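Side-chain contacts in muramidase (Sodiomyces alcalophilus, PDB 6ZM8), which probably hydrolyses the beta-1,4-glycosidic bonds of bacterial peptidoglycan, as a fungal lysozyme of glycoside hydrolase family 25: residues 22-27 with 183-188; 58-63 with 74-79. All coordinates share one frame; numbering follows the deposited sequence.

How the interactions relate
Both contacts belong to the single TIM-barrel-like domain of a family 25 muramidase and lie about 22 Å apart between centres, with nearest atoms about 6 Å apart and no touch. They share one sheet, in which strands 26-33 and 55-61 run side by side in parallel. Along the chain, interaction 2 falls between the two segments of interaction 1. It is a short-range, buried contact inside a beta-alpha-beta unit, whereas interaction 1 joins residues more than 150 positions apart and is partly open to solvent. One packs a helix on the barrel wall; the other joins the turn entering strand 26-33 to the loop after strand 178-182, parts of the barrel far apart in sequence.

Interaction 1. Residues 22-27 with 183-188; sequences NGDRFV and DKYPQG
At the turn that leads from helix 16-22 into strand 26-33, Asp24 receives the phenol of Tyr185 from the loop between strands 178-182 and 190-194. The two side chains approach from opposite directions, and Tyr185 OH donates a short hydrogen bond of 2.6 Å to Asp24 OD2. That oxygen lies at the edge of the tyrosine ring, near its plane, but the hydroxyl reaches it from above the carboxylate plane, the two flat groups being turned 59° apart. Tyr185 holds CG anti to its own N (chi1 -172°), which carries the ring across to the aspartate although its CB does not point there.

A second donor comes from the helix end. Asn22 ND2 gives a nearly straight bond (2.9 Å, 172°) to Asp24 OD2, arriving on the syn side but tilted out of the carboxylate plane, from the opposite face to the phenol. Two neutral donors thus grip one oxygen of a buried acid, which would be expected to favour its charged form. Between Asn22 and Asp24, Gly23 ends the helix in a Schellman motif; at its backbone angles a side chain would press on the carbonyl O of Asn22, so glycine fits.

Tyr185 to Gly188 form a type I turn (Gly188 N to Tyr185 O 2.8 Å) with Pro186 second, where the phi required is one the proline ring imposes. Pro186 CD rests 3.4 Å above the Tyr185 ring plane, toward the rim, while Pro186 CG comes within 4.4 Å of Asn22 ND2. Tyrosine suits its place, stacking its ring with Phe5 of strand 2-7 and packing on Ala19 of helix 16-22 while its hydroxyl reaches the acid. The whole joins a Schellman-ended helix-to-strand turn to a type I turn late in the barrel.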
ATOM      1  N   ASN A  22       9.354   8.269 -18.333  1.00  6.91           N
ATOM      2  CA  ASN A  22      10.363   7.390 -17.747  1.00  6.55           C
ATOM      3  C   ASN A  22       9.990   5.915 -17.887  1.00  6.26           C
ATOM      4  O   ASN A  22      10.838   5.045 -17.714  1.00  7.11           O
ATOM      5  CB  ASN A  22      10.516   7.744 -16.259  1.00  6.68           C
ATOM      6  CG  ASN A  22      11.708   7.092 -15.594  1.00  6.38           C
ATOM      7  OD1 ASN A  22      12.832   7.146 -16.111  1.00  6.82           O
ATOM      8  ND2 ASN A  22      11.501   6.517 -14.412  1.00  6.52           N
ATOM      9  N   GLY A  23       8.721   5.636 -18.132  1.00  6.32           N
ATOM     10  CA  GLY A  23       8.231   4.268 -18.238  1.00  6.55           C
ATOM     11  C   GLY A  23       7.426   3.811 -17.056  1.00  6.24           C
ATOM     12  O   GLY A  23       6.951   2.655 -17.052  1.00  7.18           O
ATOM     13  N   ASP A  24       7.272   4.654 -16.028  1.00  5.98           N
ATOM     14  CA  ASP A  24       6.443   4.276 -14.894  1.00  5.82           C
ATOM     15  C   ASP A  24       4.966   4.230 -15.327  1.00  5.71           C
ATOM     16  O   ASP A  24       4.519   5.045 -16.116  1.00  6.21           O
ATOM     17  CB  ASP A  24       6.646   5.277 -13.760  1.00  5.95           C
ATOM     18  CG  ASP A  24       8.102   5.210 -13.292  1.00  6.00           C
ATOM     19  OD1 ASP A  24       8.482   4.143 -12.785  1.00  7.47           O
ATOM     20  OD2 ASP A  24       8.814   6.233 -13.449  1.00  6.54           O
ATOM     21  N   ARG A  25       4.231   3.266 -14.736  1.00  5.70           N
ATOM     22  CA  ARG A  25       2.847   3.059 -15.139  1.00  5.70           C
ATOM     23  C   ARG A  25       1.857   3.054 -13.976  1.00  5.63           C
ATOM     24  O   ARG A  25       0.649   3.150 -14.213  1.00  6.20           O
ATOM     25  CB  ARG A  25       2.697   1.777 -15.968  1.00  6.58           C
ATOM     26  CG  ARG A  25       3.449   1.844 -17.303  1.00  7.14           C
ATOM     27  CD  ARG A  25       2.754   2.771 -18.298  1.00  7.57           C
ATOM     28  NE  ARG A  25       3.469   2.877 -19.574  1.00  8.70           N
ATOM     29  CZ  ARG A  25       4.365   3.800 -19.876  1.00  7.96           C
ATOM     30  NH1 ARG A  25       4.781   4.678 -18.975  1.00  7.58           N
ATOM     31  NH2 ARG A  25       4.854   3.829 -21.107  1.00  9.49           N
ATOM     32  N   PHE A  26       2.354   2.922 -12.747  1.00  5.39           N
ATOM     33  CA  PHE A  26       1.466   2.978 -11.588  1.00  5.11           C
ATOM     34  C   PHE A  26       2.159   3.775 -10.484  1.00  4.94           C
ATOM     35  O   PHE A  26       3.380   3.881 -10.434  1.00  5.10           O
ATOM     36  CB  PHE A  26       1.061   1.572 -11.102  1.00  5.41           C
ATOM     37  CG  PHE A  26       2.208   0.772 -10.532  1.00  5.35           C
ATOM     38  CD1 PHE A  26       2.526   0.854  -9.176  1.00  5.54           C
ATOM     39  CD2 PHE A  26       3.013  -0.017 -11.369  1.00  5.40           C
ATOM     40  CE1 PHE A  26       3.623   0.167  -8.669  1.00  5.66           C
ATOM     41  CE2 PHE A  26       4.104  -0.692 -10.859  1.00  5.84           C
ATOM     42  CZ  PHE A  26       4.409  -0.612  -9.522  1.00  5.66           C
ATOM     43  N   VAL A  27       1.310   4.279  -9.586  1.00  4.94           N
ATOM     44  CA  VAL A  27       1.802   5.039  -8.432  1.00  4.87           C
ATOM     45  C   VAL A  27       0.848   4.785  -7.261  1.00  4.71           C
ATOM     46  O   VAL A  27      -0.360   4.794  -7.429  1.00  5.71           O
ATOM     47  CB  VAL A  27       1.960   6.527  -8.776  1.00  5.32           C
ATOM     48  CG1 VAL A  27       0.634   7.179  -9.160  1.00  6.82           C
ATOM     49  CG2 VAL A  27       2.645   7.299  -7.636  1.00  5.70           C
ATOM     50  N   ASP A 183      14.368   3.589  -2.188  1.00  6.09           N
ATOM     51  CA  ASP A 183      13.768   4.851  -1.764  1.00  6.33           C
ATOM     52  C   ASP A 183      14.355   6.034  -2.534  1.00  6.81           C
ATOM     53  O   ASP A 183      14.495   7.150  -1.978  1.00  8.25           O
ATOM     54  CB  ASP A 183      13.818   5.048  -0.270  1.00  7.44           C
ATOM     55  CG  ASP A 183      15.200   5.058   0.337  1.00  8.88           C
ATOM     56  OD1 ASP A 183      16.179   4.964  -0.387  1.00  9.85           O
ATOM     57  OD2 ASP A 183      15.284   5.185   1.583  1.00 11.71           O
ATOM     58  N   LYS A 184      14.643   5.797  -3.813  1.00  6.71           N
ATOM     59  CA  LYS A 184      15.395   6.724  -4.653  1.00  7.80           C
ATOM     60  C   LYS A 184      14.692   6.926  -5.992  1.00  7.01           C
ATOM     61  O   LYS A 184      15.346   7.023  -7.036  1.00  8.17           O
ATOM     62  CB  LYS A 184      16.831   6.238  -4.860  1.00 10.87           C
ATOM     63  CG  LYS A 184      17.649   6.062  -3.619  1.00 14.33           C
ATOM     64  CD  LYS A 184      18.959   5.372  -3.919  1.00 21.05           C
ATOM     65  CE  LYS A 184      19.894   5.379  -2.739  1.00 26.87           C
ATOM     66  NZ  LYS A 184      21.115   4.612  -3.025  1.00 26.18           N
ATOM     67  N   TYR A 185      13.374   7.071  -5.990  1.00  6.63           N
ATOM     68  CA  TYR A 185      12.704   7.470  -7.227  1.00  6.43           C
ATOM     69  C   TYR A 185      13.340   8.777  -7.693  1.00  6.67           C
ATOM     70  O   TYR A 185      13.603   9.669  -6.868  1.00  7.12           O
ATOM     71  CB  TYR A 185      11.199   7.649  -6.982  1.00  6.14           C
ATOM     72  CG  TYR A 185      10.452   7.872  -8.267  1.00  6.19           C
ATOM     73  CD1 TYR A 185      10.278   6.801  -9.138  1.00  6.09           C
ATOM     74  CD2 TYR A 185      10.006   9.121  -8.662  1.00  6.66           C
ATOM     75  CE1 TYR A 185       9.746   6.967 -10.403  1.00  6.29           C
ATOM     76  CE2 TYR A 185       9.468   9.314  -9.939  1.00  6.62           C
ATOM     77  CZ  TYR A 185       9.365   8.229 -10.821  1.00  6.30           C
ATOM     78  OH  TYR A 185       8.878   8.463 -12.076  1.00  7.12           O
ATOM     79  N   PRO A 186      13.568   8.984  -9.008  1.00  6.86           N
ATOM     80  CA  PRO A 186      14.390  10.148  -9.420  1.00  7.72           C
ATOM     81  C   PRO A 186      13.806  11.492  -9.039  1.00  8.17           C
ATOM     82  O   PRO A 186      14.570  12.432  -8.819  1.00 10.07           O
ATOM     83  CB  PRO A 186      14.514   9.990 -10.929  1.00  9.49           C
ATOM     84  CG  PRO A 186      13.486   8.967 -11.333  1.00  9.85           C
ATOM     85  CD  PRO A 186      13.370   8.073 -10.139  1.00  7.22           C
ATOM     86  N   GLN A 187      12.490  11.604  -8.993  1.00  7.74           N
ATOM     87  CA  GLN A 187      11.820  12.854  -8.606  1.00  8.05           C
ATOM     88  C   GLN A 187      11.512  12.913  -7.118  1.00  7.93           C
ATOM     89  O   GLN A 187      10.864  13.880  -6.699  1.00  9.60           O
ATOM     90  CB  GLN A 187      10.519  13.040  -9.388  1.00  8.61           C
ATOM     91  CG  GLN A 187      10.726  13.121 -10.903  1.00  9.54           C
ATOM     92  CD  GLN A 187       9.447  13.560 -11.552  1.00  9.23           C
ATOM     93  OE1 GLN A 187       8.891  14.608 -11.205  1.00 11.18           O
ATOM     94  NE2 GLN A 187       8.913  12.766 -12.475  1.00  9.12           N
ATOM     95  N   GLY A 188      11.950  11.925  -6.348  1.00  7.33           N
ATOM     96  CA  GLY A 188      11.603  11.800  -4.950  1.00  7.31           C
ATOM     97  C   GLY A 188      10.523  10.727  -4.775  1.00  6.55           C
ATOM     98  O   GLY A 188       9.560  10.679  -5.545  1.00  7.24           O
TER

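Interaction 2. Residues 58-63 with 74-79; sequences AYHFAQ and RYFASN
His60 and Phe76 both hold CG anti to the backbone N (chi1 175° in Phe76), which lays the Phe76 ring against His60 CB, with its far edge at Ala58. His60 CB sits over one face of the ring in a CH-pi contact, 3.8 Å from the Phe76 ring centroid, and comes closest to Phe76 CD1, at 3.6 Å. The imidazole itself meets the phenyl ring obliquely, the planes 51° apart. His60 ND1 passes 3.8 Å from Phe76 CB.

Farther out, the phenylalanine reaches back along the strand. Its tip, Phe76 CZ, comes 3.4 Å from Ala58 O at the ring edge, and Phe76 CE1 lies 3.8 Å from Ala58 CB. Phe76 CE1 is also 3.5 Å from Tyr59 C, so the outer end of this flat, apolar ring packs on the strand backbone, and the small methyl of Ala58 leaves room for it. Histidine suits a buried site with two polar ends to satisfy: its ND1 is hydrogen-bonded to Thr32 and its NE2 to Gln72.

The axes of helix 74-78 and strand 58-61 run roughly antiparallel, at 151°, as expected of the return helix in a beta-alpha-beta crossover, here between parallel strands 55-61 and 93-95. Phe120 and Tyr124 of helix 110-128 meet the His60 and Phe76 rings respectively, and Thr32 of strand 26-33 touches Phe76 from the neighbouring strand.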
ATOM      1  N   ALA A  58      -4.135   4.554  -3.343  1.00  4.89           N
ATOM      2  CA  ALA A  58      -3.831   5.253  -2.114  1.00  4.85           C
ATOM      3  C   ALA A  58      -3.317   4.276  -1.072  1.00  4.66           C
ATOM      4  O   ALA A  58      -3.633   3.069  -1.135  1.00  4.85           O
ATOM      5  CB  ALA A  58      -5.090   5.918  -1.586  1.00  5.68           C
ATOM      6  N   TYR A  59      -2.597   4.784  -0.066  1.00  4.79           N
ATOM      7  CA  TYR A  59      -2.215   3.944   1.069  1.00  4.77           C
ATOM      8  C   TYR A  59      -2.477   4.644   2.389  1.00  4.50           C
ATOM      9  O   TYR A  59      -2.569   5.898   2.489  1.00  5.16           O
ATOM     10  CB  TYR A  59      -0.785   3.392   0.957  1.00  4.98           C
ATOM     11  CG  TYR A  59       0.355   4.359   1.140  1.00  5.14           C
ATOM     12  CD1 TYR A  59       0.872   4.642   2.392  1.00  5.58           C
ATOM     13  CD2 TYR A  59       0.979   4.946   0.031  1.00  5.44           C
ATOM     14  CE1 TYR A  59       1.991   5.454   2.559  1.00  6.11           C
ATOM     15  CE2 TYR A  59       2.097   5.771   0.173  1.00  5.89           C
ATOM     16  CZ  TYR A  59       2.601   6.012   1.454  1.00  5.93           C
ATOM     17  OH  TYR A  59       3.705   6.818   1.613  1.00  7.10           O
ATOM     18  N   HIS A  60      -2.613   3.802   3.418  1.00  4.67           N
ATOM     19  CA  HIS A  60      -2.918   4.211   4.791  1.00  4.75           C
ATOM     20  C   HIS A  60      -1.801   3.742   5.697  1.00  4.75           C
ATOM     21  O   HIS A  60      -1.464   2.542   5.710  1.00  5.25           O
ATOM     22  CB  HIS A  60      -4.210   3.482   5.239  1.00  4.92           C
ATOM     23  CG  HIS A  60      -4.535   3.774   6.671  1.00  4.96           C
ATOM     24  ND1 HIS A  60      -5.090   4.997   7.042  1.00  5.58           N
ATOM     25  CD2 HIS A  60      -4.306   3.025   7.782  1.00  5.38           C
ATOM     26  CE1 HIS A  60      -5.215   4.945   8.355  1.00  5.90           C
ATOM     27  NE2 HIS A  60      -4.723   3.786   8.846  1.00  5.55           N
ATOM     28  N   PHE A  61      -1.229   4.647   6.503  1.00  5.02           N
ATOM     29  CA  PHE A  61      -0.235   4.252   7.497  1.00  5.22           C
ATOM     30  C   PHE A  61      -0.946   3.821   8.782  1.00  5.20           C
ATOM     31  O   PHE A  61      -1.568   4.640   9.490  1.00  5.58           O
ATOM     32  CB  PHE A  61       0.784   5.364   7.757  1.00  5.91           C
ATOM     33  CG  PHE A  61       1.950   4.861   8.583  1.00  6.52           C
ATOM     34  CD1 PHE A  61       1.884   4.723   9.963  1.00  6.74           C
ATOM     35  CD2 PHE A  61       3.084   4.417   7.948  1.00  8.37           C
ATOM     36  CE1 PHE A  61       2.939   4.163  10.685  1.00  7.35           C
ATOM     37  CE2 PHE A  61       4.140   3.888   8.662  1.00  9.85           C
ATOM     38  CZ  PHE A  61       4.073   3.755  10.030  1.00  8.56           C
ATOM     39  N   ALA A  62      -0.870   2.521   9.070  1.00  5.17           N
ATOM     40  CA  ALA A  62      -1.539   1.941  10.218  1.00  5.33           C
ATOM     41  C   ALA A  62      -0.952   2.459  11.543  1.00  5.50           C
ATOM     42  O   ALA A  62       0.262   2.539  11.706  1.00  6.03           O
ATOM     43  CB  ALA A  62      -1.367   0.443  10.204  1.00  5.74           C
ATOM     44  N   GLN A  63      -1.866   2.684  12.491  1.00  6.01           N
ATOM     45  CA  GLN A  63      -1.501   3.012  13.878  1.00  6.28           C
ATOM     46  C   GLN A  63      -2.266   2.062  14.790  1.00  6.50           C
ATOM     47  O   GLN A  63      -3.333   2.422  15.313  1.00  7.20           O
ATOM     48  CB  GLN A  63      -1.789   4.488  14.179  1.00  7.23           C
ATOM     49  CG  GLN A  63      -0.784   5.411  13.510  1.00  7.81           C
ATOM     50  CD  GLN A  63       0.594   5.410  14.162  1.00  8.14           C
ATOM     51  OE1 GLN A  63       0.813   4.727  15.167  1.00  9.04           O
ATOM     52  NE2 GLN A  63       1.511   6.179  13.579  1.00 10.13           N
ATOM     53  N   ARG A  74     -12.401   2.726   7.753  1.00  6.36           N
ATOM     54  CA  ARG A  74     -13.437   3.705   7.405  1.00  6.92           C
ATOM     55  C   ARG A  74     -12.807   5.053   7.091  1.00  6.68           C
ATOM     56  O   ARG A  74     -13.214   5.738   6.131  1.00  7.54           O
ATOM     57  CB  ARG A  74     -14.451   3.879   8.551  1.00  7.98           C
ATOM     58  CG  ARG A  74     -15.427   2.748   8.698  1.00  9.40           C
ATOM     59  CD  ARG A  74     -16.513   3.016   9.750  1.00 11.12           C
ATOM     60  NE  ARG A  74     -16.027   2.845  11.118  1.00 15.05           N
ATOM     61  CZ  ARG A  74     -16.006   1.667  11.829  1.00 14.14           C
ATOM     62  NH1 ARG A  74     -16.384   0.572  11.180  1.00 17.36           N
ATOM     63  NH2 ARG A  74     -15.512   1.612  13.033  1.00 19.54           N
ATOM     64  N   TYR A  75     -11.870   5.502   7.913  1.00  6.70           N
ATOM     65  CA  TYR A  75     -11.231   6.806   7.699  1.00  6.98           C
ATOM     66  C   TYR A  75     -10.496   6.821   6.356  1.00  6.71           C
ATOM     67  O   TYR A  75     -10.607   7.767   5.575  1.00  8.13           O
ATOM     68  CB  TYR A  75     -10.284   7.092   8.860  1.00  7.55           C
ATOM     69  CG  TYR A  75      -9.661   8.459   8.813  1.00  8.24           C
ATOM     70  CD1 TYR A  75     -10.411   9.590   8.992  1.00 12.12           C
ATOM     71  CD2 TYR A  75      -8.301   8.628   8.618  1.00  7.73           C
ATOM     72  CE1 TYR A  75      -9.840  10.868   9.002  1.00 14.45           C
ATOM     73  CE2 TYR A  75      -7.708   9.879   8.613  1.00  8.72           C
ATOM     74  CZ  TYR A  75      -8.472  10.995   8.832  1.00 12.79           C
ATOM     75  OH  TYR A  75      -7.853  12.212   8.877  1.00 18.15           O
ATOM     76  N   PHE A  76      -9.723   5.771   6.092  1.00  5.94           N
ATOM     77  CA  PHE A  76      -9.003   5.654   4.823  1.00  5.79           C
ATOM     78  C   PHE A  76      -9.960   5.656   3.633  1.00  6.04           C
ATOM     79  O   PHE A  76      -9.775   6.422   2.672  1.00  6.53           O
ATOM     80  CB  PHE A  76      -8.182   4.365   4.874  1.00  5.44           C
ATOM     81  CG  PHE A  76      -7.474   4.022   3.601  1.00  4.99           C
ATOM     82  CD1 PHE A  76      -6.636   4.928   2.941  1.00  5.17           C
ATOM     83  CD2 PHE A  76      -7.565   2.720   3.089  1.00  5.40           C
ATOM     84  CE1 PHE A  76      -5.915   4.534   1.823  1.00  5.06           C
ATOM     85  CE2 PHE A  76      -6.829   2.334   1.976  1.00  5.70           C
ATOM     86  CZ  PHE A  76      -5.996   3.242   1.344  1.00  5.54           C
ATOM     87  N   ALA A  77     -10.994   4.796   3.670  1.00  6.28           N
ATOM     88  CA  ALA A  77     -11.900   4.670   2.529  1.00  7.11           C
ATOM     89  C   ALA A  77     -12.655   5.967   2.251  1.00  8.15           C
ATOM     90  O   ALA A  77     -13.055   6.197   1.120  1.00 10.60           O
ATOM     91  CB  ALA A  77     -12.849   3.522   2.731  1.00  8.06           C
ATOM     92  N   SER A  78     -12.873   6.790   3.284  1.00  7.96           N
ATOM     93  CA  SER A  78     -13.585   8.065   3.149  1.00  9.61           C
ATOM     94  C   SER A  78     -12.681   9.213   2.719  1.00  8.56           C
ATOM     95  O   SER A  78     -13.213  10.289   2.428  1.00 11.30           O
ATOM     96  CB  SER A  78     -14.258   8.442   4.522  1.00 11.69           C
ATOM     97  OG  SER A  78     -15.292   7.584   4.834  1.00 14.46           O
ATOM     98  N   ASN A  79     -11.375   9.029   2.747  1.00  7.66           N
ATOM     99  CA  ASN A  79     -10.427  10.138   2.603  1.00  7.55           C
ATOM    100  C   ASN A  79      -9.296   9.789   1.633  1.00  7.12           C
ATOM    101  O   ASN A  79      -8.160  10.230   1.829  1.00  8.46           O
ATOM    102  CB  ASN A  79      -9.877  10.569   3.971  1.00  8.38           C
ATOM    103  CG  ASN A  79     -10.957  11.201   4.820  1.00  9.55           C
ATOM    104  OD1 ASN A  79     -11.372  12.344   4.552  1.00 11.71           O
ATOM    105  ND2 ASN A  79     -11.435  10.495   5.780  1.00 11.80           N
TER